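Long-range contacts in single-stranded DNA-binding protein (Enterobacter phage Enc34, PDB 5ODJ), which probably binds single-stranded DNA during phage DNA replication through an OB fold, the small beta barrel common to many single-stranded DNA-binding proteins: residues A[10-15]-A[61-66]; A[50-55]-A[110-115]; A[145-150]-A[164-169]. All coordinates share one frame; numbering follows the deposited sequence.

Contact 1: A[10-15]-A[61-66]; sequences KKVKNG and GAIKKI. With MG (magnesium ion), chain B.
Val12 and Ile66 meet tip to tip where a beta hairpin of the OB-fold protein leans on the first turns of helix 61-76. Ile66 CD1 is 3.6 Å from Val12 CG1 and nearly as close to CG2, so the end of one side chain sits against the fork of the other. The Ile66 chain is extended beyond CG1 (chi2 174°), which carries CD1 across to the strand. One helical turn earlier Ala62 presents its methyl to the branch point of the same valine, with Ala62 CB 3.9 Å from Val12 CB. No hydrogen bond joins the two segments, whose axes run at 146° to each other.

Val12 also begins the type II turn that links strands 8-12 and 15-18, and Ile63 packs against the far end of that turn. Its CG1 stands anti to the backbone N (chi1 -171°), and CD1 comes to rest 3.8 Å from Gly15 CA, over backbone rather than a side chain. Ile63 CG2 lies at a similar distance from Asn14 O. The amide of Asn14 is engaged elsewhere: OD1 bonds to Asn27 and ND2 to the carbonyl of Thr59, which ties the turn to the residues just before the helix. At the turn a magnesium ion is coordinated by the main-chain oxygen of Lys13, with Lys13 O 2.4 Å from the metal.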
loop_
_atom_site.group_PDB
_atom_site.type_symbol
_atom_site.label_atom_id
_atom_site.label_comp_id
_atom_site.label_asym_id
_atom_site.label_seq_id
_atom_site.Cartn_x
_atom_site.Cartn_y
_atom_site.Cartn_z
ATOM N N LYS A 10 -0.571 -6.926 -17.805
ATOM C CA LYS A 10 -0.810 -5.631 -18.413
ATOM C C LYS A 10 0.096 -4.562 -17.766
ATOM O O LYS A 10 0.163 -4.451 -16.547
ATOM C CB LYS A 10 -2.277 -5.249 -18.234
ATOM C CG LYS A 10 -2.619 -3.873 -18.781
ATOM C CD LYS A 10 -4.059 -3.737 -19.216
ATOM C CE LYS A 10 -4.371 -2.282 -19.531
ATOM N NZ LYS A 10 -5.706 -2.107 -20.169
ATOM N N LYS A 11 0.758 -3.775 -18.620
ATOM C CA LYS A 11 1.601 -2.689 -18.149
ATOM C C LYS A 11 0.952 -1.366 -18.548
ATOM O O LYS A 11 0.456 -1.216 -19.672
ATOM C CB LYS A 11 2.992 -2.873 -18.744
ATOM C CG LYS A 11 4.023 -1.811 -18.394
ATOM C CD LYS A 11 5.444 -2.226 -18.796
ATOM C CE LYS A 11 6.443 -1.080 -18.624
ATOM N NZ LYS A 11 6.865 -0.913 -17.192
ATOM N N VAL A 12 0.915 -0.432 -17.600
ATOM C CA VAL A 12 0.349 0.887 -17.818
ATOM C C VAL A 12 1.330 1.920 -17.278
ATOM O O VAL A 12 2.346 1.574 -16.677
ATOM C CB VAL A 12 -1.056 1.065 -17.170
ATOM C CG1 VAL A 12 -2.082 0.166 -17.860
ATOM C CG2 VAL A 12 -1.026 0.819 -15.660
ATOM N N LYS A 13 1.036 3.195 -17.511
ATOM C CA LYS A 13 1.767 4.247 -16.876
ATOM C C LYS A 13 1.677 3.998 -15.357
ATOM O O LYS A 13 0.609 3.777 -14.784
ATOM C CB LYS A 13 1.211 5.613 -17.279
ATOM C CG LYS A 13 1.907 6.795 -16.648
ATOM C CD LYS A 13 3.252 7.090 -17.265
ATOM C CE LYS A 13 3.779 8.411 -16.698
ATOM N NZ LYS A 13 5.130 8.749 -17.224
ATOM N N ASN A 14 2.837 3.979 -14.757
ATOM C CA ASN A 14 3.025 3.863 -13.287
ATOM C C ASN A 14 2.534 2.596 -12.641
ATOM O O ASN A 14 2.286 2.571 -11.447
ATOM C CB ASN A 14 2.482 5.106 -12.550
ATOM C CG ASN A 14 3.350 6.326 -12.767
ATOM O OD1 ASN A 14 4.579 6.249 -12.743
ATOM N ND2 ASN A 14 2.727 7.446 -12.931
ATOM N N GLY A 15 2.451 1.513 -13.429
ATOM C CA GLY A 15 2.174 0.233 -12.850
ATOM C C GLY A 15 2.087 -0.965 -13.756
ATOM O O GLY A 15 2.079 -0.858 -14.984
ATOM N N GLY A 61 -3.943 7.739 -12.939
ATOM C CA GLY A 61 -5.277 7.300 -13.333
ATOM C C GLY A 61 -5.359 5.879 -13.902
ATOM O O GLY A 61 -6.254 5.127 -13.536
ATOM N N ALA A 62 -4.421 5.504 -14.766
ATOM C CA ALA A 62 -4.444 4.180 -15.395
ATOM C C ALA A 62 -4.218 3.063 -14.395
ATOM O O ALA A 62 -4.905 2.056 -14.431
ATOM C CB ALA A 62 -3.429 4.082 -16.515
ATOM N N ILE A 63 -3.280 3.246 -13.468
ATOM C CA ILE A 63 -3.022 2.191 -12.477
ATOM C C ILE A 63 -4.164 2.140 -11.446
ATOM O O ILE A 63 -4.523 1.083 -10.963
ATOM C CB ILE A 63 -1.592 2.289 -11.850
ATOM C CG1 ILE A 63 -1.271 1.068 -11.000
ATOM C CG2 ILE A 63 -1.410 3.557 -11.029
ATOM C CD1 ILE A 63 -1.383 -0.248 -11.720
ATOM N N LYS A 64 -4.743 3.293 -11.105
ATOM C CA LYS A 64 -5.914 3.310 -10.234
ATOM C C LYS A 64 -7.096 2.564 -10.851
ATOM O O LYS A 64 -7.791 1.834 -10.134
ATOM C CB LYS A 64 -6.297 4.733 -9.829
ATOM C CG LYS A 64 -7.313 4.756 -8.696
ATOM C CD LYS A 64 -8.735 4.986 -9.177
ATOM C CE LYS A 64 -9.649 4.979 -7.958
ATOM N NZ LYS A 64 -11.065 5.131 -8.343
ATOM N N LYS A 65 -7.291 2.709 -12.174
ATOM C CA LYS A 65 -8.324 1.949 -12.886
ATOM C C LYS A 65 -8.101 0.429 -12.760
ATOM O O LYS A 65 -9.039 -0.294 -12.458
ATOM C CB LYS A 65 -8.412 2.380 -14.347
ATOM C CG LYS A 65 -9.505 1.677 -15.114
ATOM C CD LYS A 65 -9.727 2.337 -16.460
ATOM C CE LYS A 65 -10.732 1.549 -17.275
ATOM N NZ LYS A 65 -10.132 0.295 -17.845
ATOM N N ILE A 66 -6.850 -0.027 -12.921
ATOM C CA ILE A 66 -6.497 -1.433 -12.714
ATOM C C ILE A 66 -6.795 -1.893 -11.284
ATOM O O ILE A 66 -7.349 -2.964 -11.090
ATOM C CB ILE A 66 -5.030 -1.716 -13.093
ATOM C CG1 ILE A 66 -4.925 -1.668 -14.640
ATOM C CG2 ILE A 66 -4.519 -3.035 -12.486
ATOM C CD1 ILE A 66 -3.529 -1.795 -15.185
HETATM MG MG MG B . -1.033 5.335 -14.092
#

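Contact 2: A[50-55]-A[110-115]; sequences SITLLM and VISARE
The antiparallel pairing of strands 49-56 and 108-115 is part of the curved sheet of the OB fold, and shows how one face of such a sheet can be apolar throughout while the other changes from polar at the Ser50–Arg114 end to apolar at the Leu54–Val110 end. Two hydrogen-bonded pairs hold the register. In the Leu53–Ile111 pair, Leu53 N to Ile111 O and Ile111 N to Leu53 O both measure 2.8 Å. The Ile51–Ala113 pair is longer, with Ile51 N 3.1 Å from Ala113 O.

On the face of Ile51, Leu53, Ile111 and Ala113, Leu53 and Ile111 meet at their CB atoms, 4.0 Å apart, while Ile111 CD1 reaches the selenium of selenomethionine Met55, 3.5 Å from SE. A bend at the end of the Met55 chain (chi3 -44°) carries CE to the side of SE, toward Lys64 CB of helix 61-76. On the face of Ser50, Thr52, Ser112 and Arg114, the serine and arginine touch through carbon, Ser50 CB lying 3.8 Å from Arg114 CG, and the hydroxyls of Thr52 and Ser112 are neighbours without a bond. Thr52 turns its methyl to an apolar neighbour, CG2 being 3.6 Å from Val110 CG1. Leu54 runs alongside Val110 and points the same way, with Leu54 CD2 4.0 Å from Val110 CG2.

Strand 28-34 pairs with strand 49-56, and strand 92-94 with strand 108-115, while side chains from strands 144-156 and 159-173 pack on the face of Leu53 and Ala113.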
loop_
_atom_site.group_PDB
_atom_site.type_symbol
_atom_site.label_atom_id
_atom_site.label_comp_id
_atom_site.label_asym_id
_atom_site.label_seq_id
_atom_site.Cartn_x
_atom_site.Cartn_y
_atom_site.Cartn_z
ATOM N N SER A 50 3.662 -2.445 7.481
ATOM C CA SER A 50 2.687 -1.680 6.656
ATOM C C SER A 50 3.330 -0.463 6.022
ATOM O O SER A 50 4.413 -0.014 6.401
ATOM C CB SER A 50 1.491 -1.270 7.476
ATOM O OG SER A 50 1.859 -0.349 8.474
ATOM N N ILE A 51 2.595 0.101 5.066
ATOM C CA ILE A 51 2.941 1.365 4.481
ATOM C C ILE A 51 1.668 1.965 3.942
ATOM O O ILE A 51 0.739 1.223 3.577
ATOM C CB ILE A 51 4.018 1.209 3.383
ATOM C CG1 ILE A 51 4.719 2.535 3.092
ATOM C CG2 ILE A 51 3.473 0.517 2.120
ATOM C CD1 ILE A 51 5.979 2.351 2.271
ATOM N N THR A 52 1.632 3.292 3.948
ATOM C CA THR A 52 0.594 4.006 3.207
ATOM C C THR A 52 1.225 4.629 1.956
ATOM O O THR A 52 2.303 5.228 2.035
ATOM C CB THR A 52 -0.063 5.025 4.121
ATOM O OG1 THR A 52 -0.722 4.322 5.197
ATOM C CG2 THR A 52 -1.103 5.879 3.362
ATOM N N LEU A 53 0.567 4.428 0.806
ATOM C CA LEU A 53 1.039 4.936 -0.500
ATOM C C LEU A 53 0.094 6.030 -0.978
ATOM O O LEU A 53 -1.125 5.828 -0.957
ATOM C CB LEU A 53 1.119 3.811 -1.522
ATOM C CG LEU A 53 1.928 2.582 -1.105
ATOM C CD1 LEU A 53 1.820 1.482 -2.160
ATOM C CD2 LEU A 53 3.380 2.946 -0.864
ATOM N N LEU A 54 0.663 7.178 -1.348
ATOM C CA LEU A 54 -0.128 8.332 -1.832
ATOM C C LEU A 54 0.088 8.429 -3.328
ATOM O O LEU A 54 1.199 8.724 -3.778
ATOM C CB LEU A 54 0.304 9.617 -1.141
ATOM C CG LEU A 54 0.276 9.547 0.395
ATOM C CD1 LEU A 54 0.793 10.837 0.993
ATOM C CD2 LEU A 54 -1.087 9.212 0.980
HETATM N N MSE A 55 -0.993 8.161 -4.087
HETATM C CA MSE A 55 -0.910 8.122 -5.551
HETATM C C MSE A 55 -1.528 9.391 -6.083
HETATM O O MSE A 55 -2.749 9.566 -5.966
HETATM C CB MSE A 55 -1.676 6.974 -6.201
HETATM C CG MSE A 55 -1.392 5.641 -5.607
HETATM SE SE MSE A 55 -1.787 4.183 -6.919
HETATM C CE MSE A 55 -3.405 4.794 -7.588
ATOM N N VAL A 110 -5.236 7.009 -1.642
ATOM C CA VAL A 110 -4.513 6.585 -0.434
ATOM C C VAL A 110 -4.636 5.061 -0.279
ATOM O O VAL A 110 -5.721 4.541 -0.094
ATOM C CB VAL A 110 -5.067 7.262 0.828
ATOM C CG1 VAL A 110 -4.259 6.850 2.044
ATOM C CG2 VAL A 110 -5.051 8.770 0.677
ATOM N N ILE A 111 -3.509 4.372 -0.428
ATOM C CA ILE A 111 -3.435 2.908 -0.396
ATOM C C ILE A 111 -2.791 2.452 0.906
ATOM O O ILE A 111 -1.718 2.941 1.250
ATOM C CB ILE A 111 -2.654 2.374 -1.603
ATOM C CG1 ILE A 111 -3.501 2.543 -2.873
ATOM C CG2 ILE A 111 -2.295 0.911 -1.420
ATOM C CD1 ILE A 111 -2.732 2.371 -4.135
ATOM N N SER A 112 -3.456 1.545 1.609
ATOM C CA SER A 112 -2.871 0.918 2.819
ATOM C C SER A 112 -2.561 -0.544 2.482
ATOM O O SER A 112 -3.439 -1.273 2.052
ATOM C CB SER A 112 -3.894 0.993 3.952
ATOM O OG SER A 112 -4.140 2.351 4.255
ATOM N N ALA A 113 -1.306 -0.960 2.665
ATOM C CA ALA A 113 -0.912 -2.347 2.386
ATOM C C ALA A 113 -0.153 -2.882 3.619
ATOM O O ALA A 113 0.621 -2.135 4.199
ATOM C CB ALA A 113 -0.070 -2.421 1.119
ATOM N N ARG A 114 -0.423 -4.131 4.017
ATOM C CA ARG A 114 0.086 -4.703 5.252
ATOM C C ARG A 114 0.513 -6.136 4.985
ATOM O O ARG A 114 0.049 -6.786 4.049
ATOM C CB ARG A 114 -0.949 -4.660 6.375
ATOM C CG ARG A 114 -1.569 -3.286 6.628
ATOM C CD ARG A 114 -2.593 -3.294 7.767
ATOM N NE ARG A 114 -3.157 -1.941 7.925
ATOM C CZ ARG A 114 -4.146 -1.411 7.184
ATOM N NH1 ARG A 114 -4.752 -2.106 6.212
ATOM N NH2 ARG A 114 -4.540 -0.160 7.422
ATOM N N GLU A 115 1.379 -6.651 5.858
ATOM C CA GLU A 115 1.737 -8.070 5.857
ATOM C C GLU A 115 2.417 -8.421 7.183
ATOM O O GLU A 115 3.140 -7.610 7.766
ATOM C CB GLU A 115 2.645 -8.438 4.683
ATOM C CG GLU A 115 1.990 -9.393 3.669
ATOM C CD GLU A 115 1.872 -10.814 4.153
ATOM O OE1 GLU A 115 1.330 -11.626 3.373
ATOM O OE2 GLU A 115 2.351 -11.157 5.264
#

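Contact 3: A[145-150]-A[164-169]; sequences VSSVIR and ANLLSV
Ser168 O is gripped by two donors from the neighbouring strand, the hydroxyl of Ser147 and the amide of Val148, in the long beta hairpin of strands 144-156 and 159-173 of the OB fold. Ser147 OG is 2.9 Å from Ser168 O and tilted 16° from the carbonyl plane, whereas Val148 N, at 3.1 Å from Ser168 O, comes from well above it. With OG anti to the backbone N (chi1 -176°), Ser147 can turn its hydroxyl across to this oxygen, satisfying a buried polar group with main chain.

Beside this grip lies a classic beta bulge: Leu167 and Ser168 both face Val148. Leu167 N bonds firmly to Val148 O, 2.9 Å away, and the amide of Ser168 adds a weak bond to the same oxygen. The extra residue shifts the register by one. Pairing resumes with Ile149 and Leu166, and in the next hydrogen-bonded pair Asn165 N is 2.8 Å from Arg150 O.

The side chain of Leu167 leans over the opposite backbone, CD2 lying 3.8 Å from Ile149 C. Val148, Arg150, Asn165 and Ser168 share one face of the hairpin; Ser147, Ile149, Leu166 and Val169 share the opposite one, where Ala113 of strand 108-115 packs against Ile149 and Leu166. Nearer the start of strand 144-156, Val145 meets Val169 at a slant, CG1 of Val169 sitting 3.8 Å from Val145 CB. On the face of Ser147, the methyl Leu166 CD1 lies 3.3 Å from Ser147 OG.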
loop_
_atom_site.group_PDB
_atom_site.type_symbol
_atom_site.label_atom_id
_atom_site.label_comp_id
_atom_site.label_asym_id
_atom_site.label_seq_id
_atom_site.Cartn_x
_atom_site.Cartn_y
_atom_site.Cartn_z
ATOM N N VAL A 145 8.364 6.055 -3.490
ATOM C CA VAL A 145 8.649 4.640 -3.593
ATOM C C VAL A 145 7.884 4.024 -4.751
ATOM O O VAL A 145 6.963 4.654 -5.332
ATOM C CB VAL A 145 8.292 3.901 -2.280
ATOM C CG1 VAL A 145 9.086 4.437 -1.072
ATOM C CG2 VAL A 145 6.783 3.953 -1.988
ATOM N N SER A 146 8.233 2.800 -5.075
ATOM C CA SER A 146 7.359 1.890 -5.802
ATOM C C SER A 146 7.106 0.666 -4.916
ATOM O O SER A 146 7.883 0.421 -3.995
ATOM C CB SER A 146 7.970 1.481 -7.113
ATOM O OG SER A 146 8.166 2.633 -7.906
ATOM N N SER A 147 6.052 -0.094 -5.178
ATOM C CA SER A 147 5.652 -1.186 -4.277
ATOM C C SER A 147 4.914 -2.261 -5.021
ATOM O O SER A 147 4.212 -1.968 -6.020
ATOM C CB SER A 147 4.798 -0.617 -3.145
ATOM O OG SER A 147 4.439 -1.593 -2.160
ATOM N N VAL A 148 5.066 -3.506 -4.574
ATOM C CA VAL A 148 4.267 -4.629 -5.061
ATOM C C VAL A 148 3.293 -5.043 -3.985
ATOM O O VAL A 148 3.694 -5.330 -2.852
ATOM C CB VAL A 148 5.132 -5.819 -5.498
ATOM C CG1 VAL A 148 4.245 -6.947 -6.016
ATOM C CG2 VAL A 148 6.123 -5.375 -6.558
ATOM N N ILE A 149 2.015 -5.082 -4.353
ATOM C CA ILE A 149 0.928 -5.442 -3.476
ATOM C C ILE A 149 0.101 -6.558 -4.112
ATOM O O ILE A 149 0.252 -6.838 -5.312
ATOM C CB ILE A 149 0.063 -4.209 -3.119
ATOM C CG1 ILE A 149 -0.652 -3.673 -4.361
ATOM C CG2 ILE A 149 0.937 -3.146 -2.466
ATOM C CD1 ILE A 149 -1.614 -2.518 -4.092
ATOM N N ARG A 150 -0.815 -7.149 -3.341
ATOM C CA ARG A 150 -1.786 -8.097 -3.902
ATOM C C ARG A 150 -3.070 -8.037 -3.106
ATOM O O ARG A 150 -3.051 -8.205 -1.880
ATOM C CB ARG A 150 -1.248 -9.538 -3.910
ATOM C CG ARG A 150 -2.094 -10.514 -4.749
ATOM C CD ARG A 150 -1.516 -11.925 -4.519
ATOM N NE ARG A 150 -1.910 -12.961 -5.431
ATOM C CZ ARG A 150 -1.408 -14.202 -5.380
ATOM N NH1 ARG A 150 -0.519 -14.542 -4.437
ATOM N NH2 ARG A 150 -1.807 -15.124 -6.254
ATOM N N ALA A 164 -4.907 -5.292 1.008
ATOM C CA ALA A 164 -3.753 -5.494 0.133
ATOM C C ALA A 164 -2.583 -6.007 0.948
ATOM O O ALA A 164 -2.163 -5.379 1.929
ATOM C CB ALA A 164 -3.383 -4.192 -0.571
ATOM N N ASN A 165 -2.071 -7.161 0.541
ATOM C CA ASN A 165 -0.798 -7.619 1.071
ATOM C C ASN A 165 0.319 -6.763 0.504
ATOM O O ASN A 165 0.295 -6.356 -0.644
ATOM C CB ASN A 165 -0.539 -9.077 0.704
ATOM C CG ASN A 165 -1.292 -10.035 1.582
ATOM O OD1 ASN A 165 -1.548 -9.766 2.757
ATOM N ND2 ASN A 165 -1.679 -11.160 1.008
ATOM N N LEU A 166 1.326 -6.509 1.347
ATOM C CA LEU A 166 2.488 -5.749 1.011
ATOM C C LEU A 166 3.664 -6.689 0.808
ATOM O O LEU A 166 4.141 -7.322 1.794
ATOM C CB LEU A 166 2.809 -4.768 2.144
ATOM C CG LEU A 166 4.042 -3.904 1.974
ATOM C CD1 LEU A 166 3.972 -3.073 0.706
ATOM C CD2 LEU A 166 4.222 -3.031 3.217
ATOM N N LEU A 167 4.177 -6.767 -0.419
ATOM C CA LEU A 167 5.254 -7.730 -0.716
ATOM C C LEU A 167 6.621 -7.106 -0.777
ATOM O O LEU A 167 7.589 -7.745 -0.354
ATOM C CB LEU A 167 4.976 -8.514 -2.016
ATOM C CG LEU A 167 3.792 -9.500 -1.995
ATOM C CD1 LEU A 167 3.696 -10.345 -0.729
ATOM C CD2 LEU A 167 2.481 -8.786 -2.253
ATOM N N SER A 168 6.731 -5.893 -1.321
ATOM C CA SER A 168 7.997 -5.224 -1.421
ATOM C C SER A 168 7.850 -3.717 -1.639
ATOM O O SER A 168 6.774 -3.256 -2.040
ATOM C CB SER A 168 8.817 -5.810 -2.526
ATOM O OG SER A 168 8.208 -5.560 -3.756
ATOM N N VAL A 169 8.894 -2.985 -1.259
ATOM C CA VAL A 169 8.967 -1.557 -1.435
ATOM C C VAL A 169 10.342 -1.216 -1.983
ATOM O O VAL A 169 11.345 -1.676 -1.408
ATOM C CB VAL A 169 8.748 -0.794 -0.104
ATOM C CG1 VAL A 169 8.861 0.710 -0.341
ATOM C CG2 VAL A 169 7.403 -1.154 0.522
#

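The three contacts show chemistry following place in the fold. Contact 2, near the chain centre, is largely buried; contacts 1 and 3 are partly buried, contact 1 the more peripheral. Contacts 2 and 3 are strand pairings held by main-chain hydrogen bonds, regular in contact 2, interrupted by a bulge in contact 3 and there joined by a serine hydroxyl. Contact 1 packs a hairpin on a helix through apolar side chains and backbone, without a hydrogen bond, and with magnesium between turn and helix. Contacts 2 and 3 join directly, Arg114 N probably bonding to Ala164 O and Leu166 N to Arg114 O. Contact 1 meets contact 2 where Met55 CE packs on Lys64 and Ile63, but does not touch contact 3.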